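Side-chain contact in putative chorismate mutase (Yersinia pestis biovar Microtus str. 91001, PDB 2GBB), which catalyses the Claisen rearrangement of chorismate to prephenate as a secreted, all-helical chorismate mutase: residues Ala145-Ser148 and Thr149-Val153. Residues are numbered along the deposited sequence; the frame is centred on the assembly and turned at random.
Sequences AIFS and TFNQV
Thr149 reaches back to Ala145 through both its backbone and its side chain. Its N donates to Ala145 O at 3.2 Å, an i to i-4 helical bond with an N-H...O angle of 157°. The hydroxyl lies between the backbone N and the carbonyl carbon (chi1 49°), which sets Thr149 OG1 2.9 Å from Ala145 O and 3.0 Å from Ile146 O; either could accept its proton. The Thr149 side chain also meets Leu61 and Ala64 of helix 55-82, where Ile146 packs on Ala68.

Phe150 continues the helix, its N bonded to Ile146 O at 3.0 Å. Its ring crosses that of Phe147 at a slant, with Phe147 CD1 and Phe150 CD2 4.2 Å apart, while Phe147 O lies in plane at the Phe150 ring edge. Both rings also meet Phe129 of helix 126-132, edge-to-face in the case of Phe147, so the three form an aromatic cluster. Phe150 further touches Ile111 of helix 93-117, so this end of helix 140-150 is joined to the helical bundle through several helices.

Asn151 N makes a weak 3.4 Å bond to Phe147 O. Its side chain turns back over the Phe147 ring: Asn151 ND2 is 3.1 Å from Phe147 CZ and displaced toward the rim; amide and ring planes stand 86° apart. Phe147 holds CG anti to the backbone N, which carries the ring beneath that amide.

Gln152 lays CG 3.5 Å from Ser148 O, within a type I turn spanning Phe150 to Val153 that follows on the C-terminal part of helix 140-150. Chemically, this end of the helix combines main-chain bonds with a threonine hydroxyl within bonding distance of two carbonyl oxygens, and an amide nitrogen faces an aromatic ring, consistent with a weak N-H...pi attraction.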
loop_
_atom_site.group_PDB
_atom_site.type_symbol
_atom_site.label_atom_id
_atom_site.label_comp_id
_atom_site.label_asym_id
_atom_site.label_seq_id
_atom_site.Cartn_x
_atom_site.Cartn_y
_atom_site.Cartn_z
ATOM N N ALA A 145 9.813 -15.160 -1.812
ATOM C CA ALA A 145 10.805 -14.448 -2.616
ATOM C C ALA A 145 12.115 -14.195 -1.833
ATOM O O ALA A 145 13.232 -14.247 -2.379
ATOM C CB ALA A 145 10.167 -13.094 -3.177
ATOM N N ILE A 146 11.991 -13.988 -0.539
ATOM C CA ILE A 146 13.169 -13.744 0.257
ATOM C C ILE A 146 13.940 -15.048 0.405
ATOM O O ILE A 146 15.186 -15.052 0.324
ATOM C CB ILE A 146 12.828 -13.219 1.633
ATOM C CG1 ILE A 146 12.380 -11.764 1.526
ATOM C CG2 ILE A 146 14.066 -13.353 2.567
ATOM C CD1 ILE A 146 11.904 -11.239 2.802
ATOM N N PHE A 147 13.203 -16.134 0.625
ATOM C CA PHE A 147 13.813 -17.473 0.771
ATOM C C PHE A 147 14.505 -17.882 -0.506
ATOM O O PHE A 147 15.585 -18.412 -0.487
ATOM C CB PHE A 147 12.771 -18.551 1.116
ATOM C CG PHE A 147 13.366 -19.958 1.244
ATOM C CD1 PHE A 147 14.196 -20.282 2.309
ATOM C CD2 PHE A 147 13.104 -20.930 0.270
ATOM C CE1 PHE A 147 14.766 -21.565 2.430
ATOM C CE2 PHE A 147 13.653 -22.233 0.377
ATOM C CZ PHE A 147 14.476 -22.558 1.449
ATOM N N SER A 148 13.870 -17.672 -1.648
ATOM C CA SER A 148 14.508 -18.182 -2.812
ATOM C C SER A 148 15.792 -17.404 -3.148
ATOM O O SER A 148 16.767 -18.001 -3.630
ATOM C CB SER A 148 13.525 -18.313 -3.965
ATOM O OG SER A 148 13.129 -17.045 -4.423
ATOM N N THR A 149 15.830 -16.095 -2.871
ATOM C CA THR A 149 17.057 -15.303 -3.161
ATOM C C THR A 149 18.164 -15.573 -2.138
ATOM O O THR A 149 19.367 -15.503 -2.428
ATOM C CB THR A 149 16.754 -13.778 -3.204
ATOM O OG1 THR A 149 16.012 -13.441 -2.042
ATOM C CG2 THR A 149 15.862 -13.424 -4.387
ATOM N N PHE A 150 17.750 -15.821 -0.917
ATOM C CA PHE A 150 18.657 -16.187 0.165
ATOM C C PHE A 150 19.540 -17.384 -0.250
ATOM O O PHE A 150 20.758 -17.418 -0.007
ATOM C CB PHE A 150 17.805 -16.475 1.406
ATOM C CG PHE A 150 18.441 -17.370 2.411
ATOM C CD1 PHE A 150 19.323 -16.862 3.359
ATOM C CD2 PHE A 150 18.091 -18.738 2.463
ATOM C CE1 PHE A 150 19.918 -17.718 4.328
ATOM C CE2 PHE A 150 18.655 -19.582 3.426
ATOM C CZ PHE A 150 19.584 -19.056 4.358
ATOM N N ASN A 151 18.910 -18.338 -0.920
ATOM C CA ASN A 151 19.612 -19.517 -1.428
ATOM C C ASN A 151 20.499 -19.268 -2.627
ATOM O O ASN A 151 21.294 -20.148 -3.019
ATOM C CB ASN A 151 18.598 -20.641 -1.725
ATOM C CG ASN A 151 18.120 -21.326 -0.440
ATOM O OD1 ASN A 151 18.921 -21.585 0.459
ATOM N ND2 ASN A 151 16.828 -21.590 -0.339
ATOM N N GLN A 152 20.373 -18.069 -3.200
ATOM C CA GLN A 152 21.214 -17.644 -4.335
ATOM C C GLN A 152 22.512 -17.009 -3.846
ATOM O O GLN A 152 23.455 -16.868 -4.632
ATOM C CB GLN A 152 20.458 -16.663 -5.257
ATOM C CG GLN A 152 19.261 -17.279 -6.012
ATOM C CD GLN A 152 19.656 -18.465 -6.836
ATOM O OE1 GLN A 152 19.042 -19.543 -6.746
ATOM N NE2 GLN A 152 20.704 -18.300 -7.639
ATOM N N VAL A 153 22.583 -16.657 -2.559
ATOM C CA VAL A 153 23.791 -16.030 -2.032
ATOM C C VAL A 153 24.955 -17.042 -1.916
ATOM O O VAL A 153 24.797 -18.096 -1.296
ATOM C CB VAL A 153 23.576 -15.410 -0.613
ATOM C CG1 VAL A 153 24.874 -14.767 -0.104
ATOM C CG2 VAL A 153 22.390 -14.436 -0.575
#